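Local coordinates for protein ATP-dependent RNA helicase HrpB (Escherichia coli, PDB 6EUD) that hydrolyses ATP to ADP and phosphate as a DExH-box NTPase of the DEAH/RHA helicase group and binds single-stranded RNA, at residues A[268-273]-A[285-290]; A[86-91]-A[469-474]; A[650-655]-A[696-701]; A[244-249]-A[257-262]. One frame throughout, in Å; residues are numbered along the deposited sequence.

Interaction 1: A[268-273]-A[285-290]; sequences MRKVVL and EGIRLV
K270 reaches from strand 269-274 to the backbone carbonyl of E285, where the chain enters strand 287-302 of the second RecA-like helicase domain; NZ lies 2.9 Å from O of E285, tilted 23° out of the carbonyl plane. The same ammonium group also donates to the carbonyl oxygens of A260 and L262 at the end of helix 256-261, three backbone acceptors that together satisfy the buried amine and probably stabilise its charge. The aliphatic part of K270 is packed too: its CE meets CD1 of I287 at 4.0 Å, the two side chains crossing at about a right angle, and V272 CG2 touches that methyl more loosely, at 4.5 Å. Although CG of K270 sits between the backbone N and carbonyl carbon (chi1 67°), the rest of the chain is fully extended, which carries NZ across to the E285 peptide. The two strands are not direct neighbours: their axes come no nearer than 9.2 Å, and strand 217-221 pairs with both, its L219 touching V272 and I287. The neighbouring R269 is held by the carbonyls of L211, E214 and G216, and the edge of its guanidinium meets L289, with NH2 3.8 Å from CD1.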
loop_
_atom_site.group_PDB
_atom_site.type_symbol
_atom_site.label_atom_id
_atom_site.label_comp_id
_atom_site.label_asym_id
_atom_site.label_seq_id
_atom_site.Cartn_x
_atom_site.Cartn_y
_atom_site.Cartn_z
ATOM N N MET A 268 -17.869 44.918 -3.153
ATOM C CA MET A 268 -18.216 43.543 -3.465
ATOM C C MET A 268 -17.529 42.526 -2.547
ATOM O O MET A 268 -16.618 42.853 -1.796
ATOM C CB MET A 268 -17.881 43.254 -4.927
ATOM C CG MET A 268 -18.692 44.106 -5.915
ATOM S SD MET A 268 -18.483 43.494 -7.583
ATOM C CE MET A 268 -16.698 43.482 -7.696
ATOM N N ARG A 269 -18.007 41.294 -2.600
ATOM C CA ARG A 269 -17.446 40.195 -1.830
ATOM C C ARG A 269 -17.133 39.070 -2.796
ATOM O O ARG A 269 -17.760 38.978 -3.842
ATOM C CB ARG A 269 -18.429 39.733 -0.748
ATOM C CG ARG A 269 -19.760 39.220 -1.303
ATOM C CD ARG A 269 -20.866 39.218 -0.263
ATOM N NE ARG A 269 -20.505 38.460 0.924
ATOM C CZ ARG A 269 -21.388 37.942 1.765
ATOM N NH1 ARG A 269 -22.684 38.100 1.532
ATOM N NH2 ARG A 269 -20.984 37.261 2.834
ATOM N N LYS A 270 -16.184 38.208 -2.457
ATOM C CA LYS A 270 -15.831 37.105 -3.348
ATOM C C LYS A 270 -16.035 35.727 -2.728
ATOM O O LYS A 270 -15.872 35.531 -1.522
ATOM C CB LYS A 270 -14.374 37.245 -3.812
ATOM C CG LYS A 270 -13.368 37.065 -2.696
ATOM C CD LYS A 270 -11.920 37.205 -3.165
ATOM C CE LYS A 270 -10.993 36.961 -1.982
ATOM N NZ LYS A 270 -9.565 37.087 -2.308
ATOM N N VAL A 271 -16.406 34.775 -3.576
ATOM C CA VAL A 271 -16.364 33.372 -3.229
ATOM C C VAL A 271 -15.206 32.727 -3.969
ATOM O O VAL A 271 -15.197 32.686 -5.192
ATOM C CB VAL A 271 -17.663 32.644 -3.586
ATOM C CG1 VAL A 271 -17.527 31.140 -3.288
ATOM C CG2 VAL A 271 -18.841 33.261 -2.831
ATOM N N VAL A 272 -14.230 32.232 -3.227
ATOM C CA VAL A 272 -13.106 31.560 -3.838
ATOM C C VAL A 272 -13.346 30.068 -3.759
ATOM O O VAL A 272 -13.507 29.507 -2.678
ATOM C CB VAL A 272 -11.771 31.934 -3.166
ATOM C CG1 VAL A 272 -10.640 31.193 -3.804
ATOM C CG2 VAL A 272 -11.525 33.411 -3.291
ATOM N N LEU A 273 -13.406 29.436 -4.923
ATOM C CA LEU A 273 -13.616 28.004 -5.017
ATOM C C LEU A 273 -12.254 27.362 -5.277
ATOM O O LEU A 273 -11.650 27.561 -6.322
ATOM C CB LEU A 273 -14.625 27.668 -6.123
ATOM C CG LEU A 273 -15.999 28.370 -6.164
ATOM C CD1 LEU A 273 -15.959 29.686 -6.957
ATOM C CD2 LEU A 273 -17.091 27.438 -6.712
ATOM N N GLU A 285 -6.503 36.117 0.532
ATOM C CA GLU A 285 -6.747 37.256 1.397
ATOM C C GLU A 285 -8.213 37.698 1.425
ATOM O O GLU A 285 -8.988 37.359 0.541
ATOM C CB GLU A 285 -5.863 38.417 0.968
ATOM C CG GLU A 285 -4.408 38.046 0.889
ATOM C CD GLU A 285 -3.615 39.068 0.128
ATOM O OE1 GLU A 285 -2.478 38.749 -0.271
ATOM O OE2 GLU A 285 -4.131 40.192 -0.073
ATOM N N GLY A 286 -8.573 38.442 2.466
ATOM C CA GLY A 286 -9.892 39.036 2.621
ATOM C C GLY A 286 -10.952 38.053 3.084
ATOM O O GLY A 286 -12.147 38.348 3.017
ATOM N N ILE A 287 -10.523 36.882 3.551
ATOM C CA ILE A 287 -11.447 35.798 3.889
ATOM C C ILE A 287 -11.792 35.795 5.367
ATOM O O ILE A 287 -10.891 35.874 6.197
ATOM C CB ILE A 287 -10.852 34.414 3.497
ATOM C CG1 ILE A 287 -10.489 34.399 2.007
ATOM C CG2 ILE A 287 -11.831 33.290 3.822
ATOM C CD1 ILE A 287 -11.714 34.503 1.049
ATOM N N ARG A 288 -13.085 35.711 5.696
ATOM C CA ARG A 288 -13.509 35.446 7.088
ATOM C C ARG A 288 -14.594 34.347 7.165
ATOM O O ARG A 288 -15.023 33.969 8.242
ATOM C CB ARG A 288 -13.999 36.736 7.773
ATOM C CG ARG A 288 -15.382 37.168 7.390
ATOM C CD ARG A 288 -15.905 38.291 8.296
ATOM N NE ARG A 288 -16.171 37.836 9.663
ATOM C CZ ARG A 288 -17.375 37.517 10.139
ATOM N NH1 ARG A 288 -18.447 37.592 9.365
ATOM N NH2 ARG A 288 -17.507 37.128 11.398
ATOM N N LEU A 289 -15.015 33.830 6.012
ATOM C CA LEU A 289 -15.943 32.693 5.929
ATOM C C LEU A 289 -15.305 31.529 5.167
ATOM O O LEU A 289 -14.764 31.716 4.080
ATOM C CB LEU A 289 -17.239 33.095 5.226
ATOM C CG LEU A 289 -17.947 34.346 5.768
ATOM C CD1 LEU A 289 -19.176 34.659 4.938
ATOM C CD2 LEU A 289 -18.307 34.166 7.232
ATOM N N VAL A 290 -15.369 30.329 5.733
ATOM C CA VAL A 290 -14.968 29.137 5.018
ATOM C C VAL A 290 -16.151 28.148 4.882
ATOM O O VAL A 290 -16.964 27.955 5.801
ATOM C CB VAL A 290 -13.757 28.470 5.714
ATOM C CG1 VAL A 290 -13.603 27.007 5.317
ATOM C CG2 VAL A 290 -12.463 29.267 5.429
#

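Interaction 2: A[86-91]-A[469-474]; sequences RMRAQN and QQRSQQ
A turn between strands 83-87 and 90-92, at the border of the first helicase domain's sheet, meets the flank of helix 466-479, the CA atoms of A89 and R471 lying 6.9 Å apart. The one hydrogen bond between the segments runs from Q474 NE2 to the carbonyl oxygen of R88, which lies in the amide plane of Q474; it is 2.9 Å long with an N-H...O angle of 153°. With CG trans to the backbone N (chi1 -176°) and the chain extended beyond it, Q474 spans from helix to turn. Its other amide atom, OE1, accepts a bond from R471 NH1 (2.7 Å) that stays within the guanidinium plane but comes from above the amide carbonyl. Cutting Q474 back to an alanine is likely to deprive the R88 carbonyl of this donor and R471 NH1 of its OE1 acceptor. R88 CG packs over one face of that guanidinium, 4.2 Å from NH1, while A89 CB rests 4.1 Å from Q474 OE1. The two guanidinium planes are nearly parallel, with R88 NE and R471 NH2 4.4 Å apart. E447 is salt-bridged to R471 NE and weakly paired with R88, making this a polar surface contact in which E447 probably offsets part of the arginines' like charge.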
loop_
_atom_site.group_PDB
_atom_site.type_symbol
_atom_site.label_atom_id
_atom_site.label_comp_id
_atom_site.label_asym_id
_atom_site.label_seq_id
_atom_site.Cartn_x
_atom_site.Cartn_y
_atom_site.Cartn_z
ATOM N N ARG A 86 16.756 23.059 -9.927
ATOM C CA ARG A 86 16.870 21.852 -10.754
ATOM C C ARG A 86 15.522 21.132 -10.829
ATOM O O ARG A 86 14.816 21.023 -9.824
ATOM C CB ARG A 86 17.925 20.898 -10.193
ATOM C CG ARG A 86 19.330 21.432 -10.202
ATOM C CD ARG A 86 20.277 20.443 -9.560
ATOM N NE ARG A 86 21.589 21.038 -9.359
ATOM C CZ ARG A 86 22.549 21.033 -10.274
ATOM N NH1 ARG A 86 22.331 20.456 -11.444
ATOM N NH2 ARG A 86 23.718 21.608 -10.021
ATOM N N MET A 87 15.169 20.629 -12.009
ATOM C CA MET A 87 13.914 19.899 -12.184
ATOM C C MET A 87 14.141 18.571 -12.916
ATOM O O MET A 87 15.280 18.214 -13.231
ATOM C CB MET A 87 12.899 20.763 -12.939
ATOM C CG MET A 87 12.320 21.918 -12.128
ATOM S SD MET A 87 12.396 23.526 -12.955
ATOM C CE MET A 87 11.671 23.142 -14.547
ATOM N N ARG A 88 13.059 17.844 -13.191
ATOM C CA ARG A 88 13.160 16.551 -13.867
ATOM C C ARG A 88 13.646 16.667 -15.315
ATOM O O ARG A 88 14.240 15.733 -15.852
ATOM C CB ARG A 88 11.812 15.820 -13.838
ATOM C CG ARG A 88 11.881 14.387 -14.359
ATOM C CD ARG A 88 10.667 13.569 -13.955
ATOM N NE ARG A 88 9.590 13.662 -14.934
ATOM C CZ ARG A 88 8.454 12.972 -14.863
ATOM N NH1 ARG A 88 8.245 12.136 -13.853
ATOM N NH2 ARG A 88 7.526 13.123 -15.803
ATOM N N ALA A 89 13.394 17.807 -15.949
ATOM C CA ALA A 89 13.786 17.984 -17.341
ATOM C C ALA A 89 14.357 19.364 -17.596
ATOM O O ALA A 89 14.247 19.871 -18.706
ATOM C CB ALA A 89 12.602 17.730 -18.272
ATOM N N GLN A 90 14.967 19.961 -16.574
ATOM C CA GLN A 90 15.612 21.265 -16.712
ATOM C C GLN A 90 16.604 21.549 -15.578
ATOM O O GLN A 90 16.331 21.243 -14.420
ATOM C CB GLN A 90 14.555 22.369 -16.775
ATOM C CG GLN A 90 15.127 23.774 -16.831
ATOM C CD GLN A 90 14.115 24.797 -17.308
ATOM O OE1 GLN A 90 12.994 24.447 -17.683
ATOM N NE2 GLN A 90 14.510 26.067 -17.309
ATOM N N ASN A 91 17.755 22.129 -15.918
ATOM C CA ASN A 91 18.742 22.542 -14.919
ATOM C C ASN A 91 19.175 24.001 -15.070
ATOM O O ASN A 91 19.374 24.492 -16.183
ATOM C CB ASN A 91 19.970 21.636 -14.975
ATOM C CG ASN A 91 19.785 20.365 -14.179
ATOM O OD1 ASN A 91 20.328 20.219 -13.083
ATOM N ND2 ASN A 91 19.010 19.435 -14.725
ATOM N N GLN A 469 10.185 14.351 -27.194
ATOM C CA GLN A 469 11.502 14.212 -27.797
ATOM C C GLN A 469 12.606 14.598 -26.826
ATOM O O GLN A 469 13.574 13.857 -26.678
ATOM C CB GLN A 469 11.599 15.021 -29.085
ATOM C CG GLN A 469 12.785 14.646 -29.916
ATOM C CD GLN A 469 12.566 14.843 -31.393
ATOM O OE1 GLN A 469 12.059 13.975 -32.056
ATOM N NE2 GLN A 469 12.902 16.006 -31.900
ATOM N N GLN A 470 12.417 15.700 -26.111
ATOM C CA GLN A 470 13.400 16.157 -25.144
ATOM C C GLN A 470 13.621 15.109 -24.068
ATOM O O GLN A 470 14.761 14.773 -23.727
ATOM C CB GLN A 470 12.960 17.475 -24.516
ATOM C CG GLN A 470 13.992 18.052 -23.580
ATOM C CD GLN A 470 13.552 19.363 -22.960
ATOM O OE1 GLN A 470 12.531 19.435 -22.268
ATOM N NE2 GLN A 470 14.316 20.419 -23.222
ATOM N N ARG A 471 12.523 14.572 -23.550
ATOM C CA ARG A 471 12.613 13.579 -22.494
ATOM C C ARG A 471 13.301 12.315 -22.991
ATOM O O ARG A 471 14.113 11.729 -22.274
ATOM C CB ARG A 471 11.229 13.258 -21.955
ATOM C CG ARG A 471 11.224 12.199 -20.899
ATOM C CD ARG A 471 12.087 12.576 -19.706
ATOM N NE ARG A 471 11.816 11.647 -18.606
ATOM C CZ ARG A 471 12.587 11.502 -17.532
ATOM N NH1 ARG A 471 13.716 12.195 -17.415
ATOM N NH2 ARG A 471 12.243 10.635 -16.590
ATOM N N SER A 472 12.981 11.914 -24.221
ATOM C CA SER A 472 13.607 10.747 -24.839
ATOM C C SER A 472 15.125 10.865 -24.890
ATOM O O SER A 472 15.836 9.922 -24.515
ATOM C CB SER A 472 13.072 10.524 -26.257
ATOM O OG SER A 472 11.693 10.250 -26.218
ATOM N N GLN A 473 15.602 12.013 -25.370
ATOM C CA GLN A 473 17.032 12.293 -25.459
ATOM C C GLN A 473 17.688 12.202 -24.074
ATOM O O GLN A 473 18.778 11.627 -23.942
ATOM C CB GLN A 473 17.279 13.676 -26.074
ATOM C CG GLN A 473 16.845 13.813 -27.528
ATOM C CD GLN A 473 17.075 15.217 -28.074
ATOM O OE1 GLN A 473 17.122 16.193 -27.318
ATOM N NE2 GLN A 473 17.225 15.323 -29.390
ATOM N N GLN A 474 17.012 12.752 -23.056
ATOM C CA GLN A 474 17.497 12.694 -21.665
ATOM C C GLN A 474 17.604 11.245 -21.141
ATOM O O GLN A 474 18.602 10.854 -20.514
ATOM C CB GLN A 474 16.593 13.524 -20.745
ATOM C CG GLN A 474 17.090 13.600 -19.299
ATOM C CD GLN A 474 16.099 14.267 -18.356
ATOM O OE1 GLN A 474 14.896 14.297 -18.617
ATOM N NE2 GLN A 474 16.604 14.813 -17.254
#

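Interaction 3: A[650-655]-A[696-701]; sequences YDWPAV and WGMQQR
Y650 OH accepts its hydrogen bond from Q748 NE2, outside the two segments, while R701 NH1 lies 3.4 Å away from the same oxygen at an angle too poor for bonding. R701 instead uses the flat side of its head: the guanidinium stacks on the Y650 ring with centres 4.3 Å apart and planes 18° from each other, a cation-pi contact. Its CD sits over the middle of the same ring face, 3.6 Å from the centroid, in a CH-pi contact. The bend at chi3 (-51°) folds the R701 head over the ring. M698 fills the space beside this stack, its methyl CE placed over one face of the W652 six-membered ring, 3.4 Å from the centroid, and 3.8 Å from Y650 CB. Its SD is 4.8 Å from the centroid of the W652 six-membered ring, also above that face, and approaches the Y650 ring obliquely. Without the phenol ring, as with a serine here, R701 would probably lose its aromatic platform and Q748 its hydroxyl partner. The W652 indole is anchored by a hydrogen bond from NE1 to the L647 carbonyl and packs on A643. Met-aromatic and cation-pi contacts thus clasp the loop between helices 631-646 and 657-662 to helix 696-705.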
loop_
_atom_site.group_PDB
_atom_site.type_symbol
_atom_site.label_atom_id
_atom_site.label_comp_id
_atom_site.label_asym_id
_atom_site.label_seq_id
_atom_site.Cartn_x
_atom_site.Cartn_y
_atom_site.Cartn_z
ATOM N N TYR A 650 6.949 -23.912 19.347
ATOM C CA TYR A 650 7.555 -24.739 18.297
ATOM C C TYR A 650 6.995 -24.398 16.921
ATOM O O TYR A 650 5.937 -23.772 16.810
ATOM C CB TYR A 650 7.342 -26.221 18.589
ATOM C CG TYR A 650 7.792 -26.600 19.966
ATOM C CD1 TYR A 650 9.138 -26.681 20.274
ATOM C CD2 TYR A 650 6.869 -26.858 20.972
ATOM C CE1 TYR A 650 9.548 -27.028 21.528
ATOM C CE2 TYR A 650 7.271 -27.203 22.220
ATOM C CZ TYR A 650 8.609 -27.290 22.503
ATOM O OH TYR A 650 9.018 -27.624 23.780
ATOM N N ASP A 651 7.703 -24.814 15.876
ATOM C CA ASP A 651 7.291 -24.474 14.522
ATOM C C ASP A 651 6.414 -25.549 13.904
ATOM O O ASP A 651 6.873 -26.348 13.094
ATOM C CB ASP A 651 8.510 -24.217 13.643
ATOM C CG ASP A 651 9.242 -22.948 14.027
ATOM O OD1 ASP A 651 8.565 -21.921 14.257
ATOM O OD2 ASP A 651 10.489 -22.983 14.112
ATOM N N TRP A 652 5.139 -25.555 14.277
ATOM C CA TRP A 652 4.208 -26.524 13.725
ATOM C C TRP A 652 3.769 -26.056 12.340
ATOM O O TRP A 652 3.578 -24.861 12.119
ATOM C CB TRP A 652 2.995 -26.728 14.658
ATOM C CG TRP A 652 3.395 -27.009 16.073
ATOM C CD1 TRP A 652 3.492 -26.100 17.085
ATOM C CD2 TRP A 652 3.809 -28.273 16.628
ATOM N NE1 TRP A 652 3.929 -26.715 18.230
ATOM C CE2 TRP A 652 4.127 -28.044 17.980
ATOM C CE3 TRP A 652 3.937 -29.566 16.111
ATOM C CZ2 TRP A 652 4.558 -29.064 18.828
ATOM C CZ3 TRP A 652 4.366 -30.571 16.948
ATOM C CH2 TRP A 652 4.672 -30.317 18.297
ATOM N N PRO A 653 3.631 -26.993 11.396
ATOM C CA PRO A 653 3.142 -26.682 10.050
ATOM C C PRO A 653 1.683 -26.265 10.025
ATOM O O PRO A 653 0.859 -26.803 10.756
ATOM C CB PRO A 653 3.337 -28.002 9.289
ATOM C CG PRO A 653 3.322 -29.028 10.330
ATOM C CD PRO A 653 4.023 -28.403 11.509
ATOM N N ALA A 654 1.376 -25.291 9.186
ATOM C CA ALA A 654 0.003 -24.944 8.917
ATOM C C ALA A 654 -0.655 -26.119 8.192
ATOM O O ALA A 654 -0.063 -26.716 7.295
ATOM C CB ALA A 654 -0.078 -23.677 8.092
ATOM N N VAL A 655 -1.868 -26.457 8.603
ATOM C CA VAL A 655 -2.581 -27.581 8.029
ATOM C C VAL A 655 -4.038 -27.226 7.803
ATOM O O VAL A 655 -4.905 -28.089 7.820
ATOM C CB VAL A 655 -2.488 -28.830 8.929
ATOM C CG1 VAL A 655 -1.066 -29.360 8.933
ATOM C CG2 VAL A 655 -2.959 -28.499 10.346
ATOM N N TRP A 696 12.032 -35.709 12.837
ATOM C CA TRP A 696 11.960 -36.777 13.810
ATOM C C TRP A 696 11.648 -36.240 15.206
ATOM O O TRP A 696 10.794 -36.793 15.914
ATOM C CB TRP A 696 13.263 -37.559 13.825
ATOM C CG TRP A 696 13.211 -38.714 14.747
ATOM C CD1 TRP A 696 12.683 -39.950 14.488
ATOM C CD2 TRP A 696 13.706 -38.765 16.093
ATOM N NE1 TRP A 696 12.821 -40.764 15.588
ATOM C CE2 TRP A 696 13.446 -40.059 16.586
ATOM C CE3 TRP A 696 14.345 -37.840 16.925
ATOM C CZ2 TRP A 696 13.801 -40.453 17.880
ATOM C CZ3 TRP A 696 14.694 -38.237 18.212
ATOM C CH2 TRP A 696 14.426 -39.529 18.671
ATOM N N GLY A 697 12.320 -35.152 15.579
ATOM C CA GLY A 697 12.139 -34.550 16.885
ATOM C C GLY A 697 10.713 -34.114 17.169
ATOM O O GLY A 697 10.153 -34.406 18.225
ATOM N N MET A 698 10.116 -33.426 16.210
ATOM C CA MET A 698 8.763 -32.920 16.338
ATOM C C MET A 698 7.727 -34.048 16.296
ATOM O O MET A 698 6.664 -33.948 16.915
ATOM C CB MET A 698 8.503 -31.905 15.225
ATOM C CG MET A 698 9.420 -30.697 15.307
ATOM S SD MET A 698 8.965 -29.659 16.711
ATOM C CE MET A 698 7.378 -29.100 16.105
ATOM N N GLN A 699 8.036 -35.115 15.565
ATOM C CA GLN A 699 7.162 -36.278 15.537
ATOM C C GLN A 699 7.102 -36.891 16.937
ATOM O O GLN A 699 6.021 -37.245 17.419
ATOM C CB GLN A 699 7.645 -37.305 14.511
ATOM C CG GLN A 699 7.476 -36.862 13.061
ATOM C CD GLN A 699 8.080 -37.842 12.068
ATOM O OE1 GLN A 699 8.680 -38.851 12.455
ATOM N NE2 GLN A 699 7.936 -37.545 10.781
ATOM N N GLN A 700 8.267 -37.008 17.576
ATOM C CA GLN A 700 8.360 -37.536 18.937
ATOM C C GLN A 700 7.643 -36.615 19.908
ATOM O O GLN A 700 6.906 -37.081 20.774
ATOM C CB GLN A 700 9.818 -37.701 19.380
ATOM C CG GLN A 700 10.620 -38.638 18.525
ATOM C CD GLN A 700 10.020 -40.021 18.462
ATOM O OE1 GLN A 700 9.775 -40.548 17.378
ATOM N NE2 GLN A 700 9.791 -40.629 19.626
ATOM N N ARG A 701 7.869 -35.310 19.753
ATOM C CA ARG A 701 7.193 -34.295 20.566
ATOM C C ARG A 701 5.659 -34.389 20.426
ATOM O O ARG A 701 4.940 -34.429 21.425
ATOM C CB ARG A 701 7.682 -32.898 20.186
ATOM C CG ARG A 701 7.401 -31.829 21.228
ATOM C CD ARG A 701 8.039 -30.502 20.847
ATOM N NE ARG A 701 9.464 -30.623 20.520
ATOM C CZ ARG A 701 10.442 -30.653 21.426
ATOM N NH1 ARG A 701 10.159 -30.591 22.722
ATOM N NH2 ARG A 701 11.708 -30.758 21.038
#

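Interaction 4: A[244-249]-A[257-262]; sequences LLCPLY and QRKAIL
Strand 243-248 and helix 256-261 run at 117° to each other, their short axes approaching to 7.5 Å and the CA atoms of C246 and A260 to 5.1 Å. The small side chains at that point permit so close an approach: C246 CB meets A260 CB at 3.7 Å, and the alanine methyl also lies 3.9 Å from the carbonyl oxygen of P247. L248 closes the same patch, its CD1 lying 3.8 Å from Q257 CA and touching the A260 methyl as well. Its chi1 of -170° points CG away from the backbone N, and this swings the end of the side chain to the helix. On the other flank, K259 sends its aliphatic chain across the strand's face. Its CE is 4.0 Å from C246 SG, and its CD rests 4.3 Å from L244 CD2. A bend at chi3 (62°) turns the K259 amine toward the strand, although NZ remains 4.1 Å from the L245 carbonyl oxygen. The interface is therefore apolar at its middle, with the lysine and glutamine chains bordering it. These elements open a beta-alpha-beta unit whose second strand, 269-274, pairs in parallel with 243-248 in the sheet of the second helicase domain; A260 also packs on V272 of that strand, while L245 and P247 turn to helix 225-236 on the sheet's other side.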
loop_
_atom_site.group_PDB
_atom_site.type_symbol
_atom_site.label_atom_id
_atom_site.label_comp_id
_atom_site.label_asym_id
_atom_site.label_seq_id
_atom_site.Cartn_x
_atom_site.Cartn_y
_atom_site.Cartn_z
ATOM N N LEU A 244 -18.765 38.086 -6.418
ATOM C CA LEU A 244 -17.824 37.740 -7.467
ATOM C C LEU A 244 -17.279 36.317 -7.276
ATOM O O LEU A 244 -16.657 36.005 -6.258
ATOM C CB LEU A 244 -16.688 38.762 -7.475
ATOM C CG LEU A 244 -15.556 38.629 -8.478
ATOM C CD1 LEU A 244 -16.128 38.680 -9.872
ATOM C CD2 LEU A 244 -14.588 39.771 -8.251
ATOM N N LEU A 245 -17.526 35.455 -8.260
ATOM C CA LEU A 245 -17.047 34.081 -8.215
ATOM C C LEU A 245 -15.645 33.934 -8.778
ATOM O O LEU A 245 -15.372 34.335 -9.906
ATOM C CB LEU A 245 -18.001 33.160 -8.970
ATOM C CG LEU A 245 -19.392 33.035 -8.354
ATOM C CD1 LEU A 245 -20.213 31.968 -9.076
ATOM C CD2 LEU A 245 -19.300 32.732 -6.861
ATOM N N CYS A 246 -14.770 33.317 -7.989
ATOM C CA CYS A 246 -13.358 33.188 -8.333
ATOM C C CYS A 246 -12.841 31.785 -8.154
ATOM O O CYS A 246 -12.379 31.441 -7.072
ATOM C CB CYS A 246 -12.508 34.123 -7.472
ATOM S SG CYS A 246 -13.102 35.805 -7.430
ATOM N N PRO A 247 -12.899 30.969 -9.213
ATOM C CA PRO A 247 -12.267 29.642 -9.180
ATOM C C PRO A 247 -10.763 29.755 -8.980
ATOM O O PRO A 247 -10.184 30.776 -9.290
ATOM C CB PRO A 247 -12.596 29.053 -10.554
ATOM C CG PRO A 247 -12.928 30.251 -11.403
ATOM C CD PRO A 247 -13.585 31.224 -10.489
ATOM N N LEU A 248 -10.144 28.713 -8.454
ATOM C CA LEU A 248 -8.716 28.729 -8.203
ATOM C C LEU A 248 -8.125 27.341 -8.379
ATOM O O LEU A 248 -8.185 26.492 -7.479
ATOM C CB LEU A 248 -8.409 29.256 -6.802
ATOM C CG LEU A 248 -6.925 29.519 -6.560
ATOM C CD1 LEU A 248 -6.446 30.515 -7.565
ATOM C CD2 LEU A 248 -6.687 30.041 -5.178
ATOM N N TYR A 249 -7.581 27.121 -9.571
ATOM C CA TYR A 249 -6.749 25.959 -9.848
ATOM C C TYR A 249 -5.557 26.367 -10.710
ATOM O O TYR A 249 -5.615 27.386 -11.405
ATOM C CB TYR A 249 -7.556 24.851 -10.521
ATOM C CG TYR A 249 -8.620 25.292 -11.504
ATOM C CD1 TYR A 249 -9.878 25.674 -11.066
ATOM C CD2 TYR A 249 -8.390 25.264 -12.871
ATOM C CE1 TYR A 249 -10.871 26.054 -11.964
ATOM C CE2 TYR A 249 -9.382 25.636 -13.778
ATOM C CZ TYR A 249 -10.615 26.029 -13.317
ATOM O OH TYR A 249 -11.602 26.399 -14.200
ATOM N N GLN A 257 -6.089 33.818 -11.076
ATOM C CA GLN A 257 -5.402 33.407 -9.859
ATOM C C GLN A 257 -5.196 34.595 -8.907
ATOM O O GLN A 257 -5.252 34.444 -7.683
ATOM C CB GLN A 257 -4.060 32.754 -10.206
ATOM C CG GLN A 257 -4.202 31.510 -11.082
ATOM C CD GLN A 257 -2.948 30.649 -11.128
ATOM O OE1 GLN A 257 -2.267 30.444 -10.114
ATOM N NE2 GLN A 257 -2.641 30.133 -12.313
ATOM N N ARG A 258 -4.970 35.776 -9.479
ATOM C CA ARG A 258 -4.765 36.992 -8.696
ATOM C C ARG A 258 -6.087 37.541 -8.199
ATOM O O ARG A 258 -6.182 38.028 -7.074
ATOM C CB ARG A 258 -4.037 38.057 -9.519
ATOM C CG ARG A 258 -2.665 37.627 -10.004
ATOM C CD ARG A 258 -1.757 37.252 -8.836
ATOM N NE ARG A 258 -1.490 38.385 -7.953
ATOM C CZ ARG A 258 -0.504 39.255 -8.137
ATOM N NH1 ARG A 258 0.314 39.116 -9.172
ATOM N NH2 ARG A 258 -0.334 40.259 -7.287
ATOM N N LYS A 259 -7.103 37.462 -9.050
ATOM C CA LYS A 259 -8.446 37.895 -8.684
ATOM C C LYS A 259 -8.983 37.085 -7.494
ATOM O O LYS A 259 -9.636 37.628 -6.601
ATOM C CB LYS A 259 -9.383 37.758 -9.875
ATOM C CG LYS A 259 -10.752 38.330 -9.635
ATOM C CD LYS A 259 -11.645 38.118 -10.838
ATOM C CE LYS A 259 -11.837 36.648 -11.119
ATOM N NZ LYS A 259 -12.790 36.472 -12.240
ATOM N N ALA A 260 -8.689 35.790 -7.491
ATOM C CA ALA A 260 -9.022 34.932 -6.365
ATOM C C ALA A 260 -8.172 35.212 -5.110
ATOM O O ALA A 260 -8.693 35.154 -4.006
ATOM C CB ALA A 260 -8.895 33.470 -6.761
ATOM N N ILE A 261 -6.883 35.516 -5.255
ATOM C CA ILE A 261 -6.034 35.667 -4.068
ATOM C C ILE A 261 -6.189 37.042 -3.451
ATOM O O ILE A 261 -6.206 37.174 -2.227
ATOM C CB ILE A 261 -4.534 35.418 -4.373
ATOM C CG1 ILE A 261 -4.301 33.935 -4.682
ATOM C CG2 ILE A 261 -3.650 35.851 -3.194
ATOM C CD1 ILE A 261 -2.841 33.546 -4.804
ATOM N N LEU A 262 -6.315 38.056 -4.304
ATOM C CA LEU A 262 -6.431 39.438 -3.853
ATOM C C LEU A 262 -7.818 39.756 -3.304
ATOM O O LEU A 262 -8.811 39.179 -3.746
ATOM C CB LEU A 262 -6.097 40.399 -4.992
ATOM C CG LEU A 262 -4.635 40.371 -5.434
ATOM C CD1 LEU A 262 -4.367 41.442 -6.492
ATOM C CD2 LEU A 262 -3.713 40.537 -4.224
#

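Interactions 1 and 4 belong to one region of the second helicase domain, with centres about 9 Å apart and strands 243-248 and 269-274 paired in a common sheet. Interaction 4, partly buried, packs a helix on that sheet through mainly apolar groups, whereas interaction 1, the buried contact, joins non-adjacent strands through a lysine whose amine ties both contacts together. Interactions 2 and 3 lie at the surface and use larger polar or aromatic side chains: an amide and guanidinium network in 86-91/469-474, aromatic faces in 650-655/696-701. Interaction 2 links sequence-distant elements, the chain between its segments containing interactions 1 and 4, while interaction 3 is remote, with its centre about 70 Å from theirs.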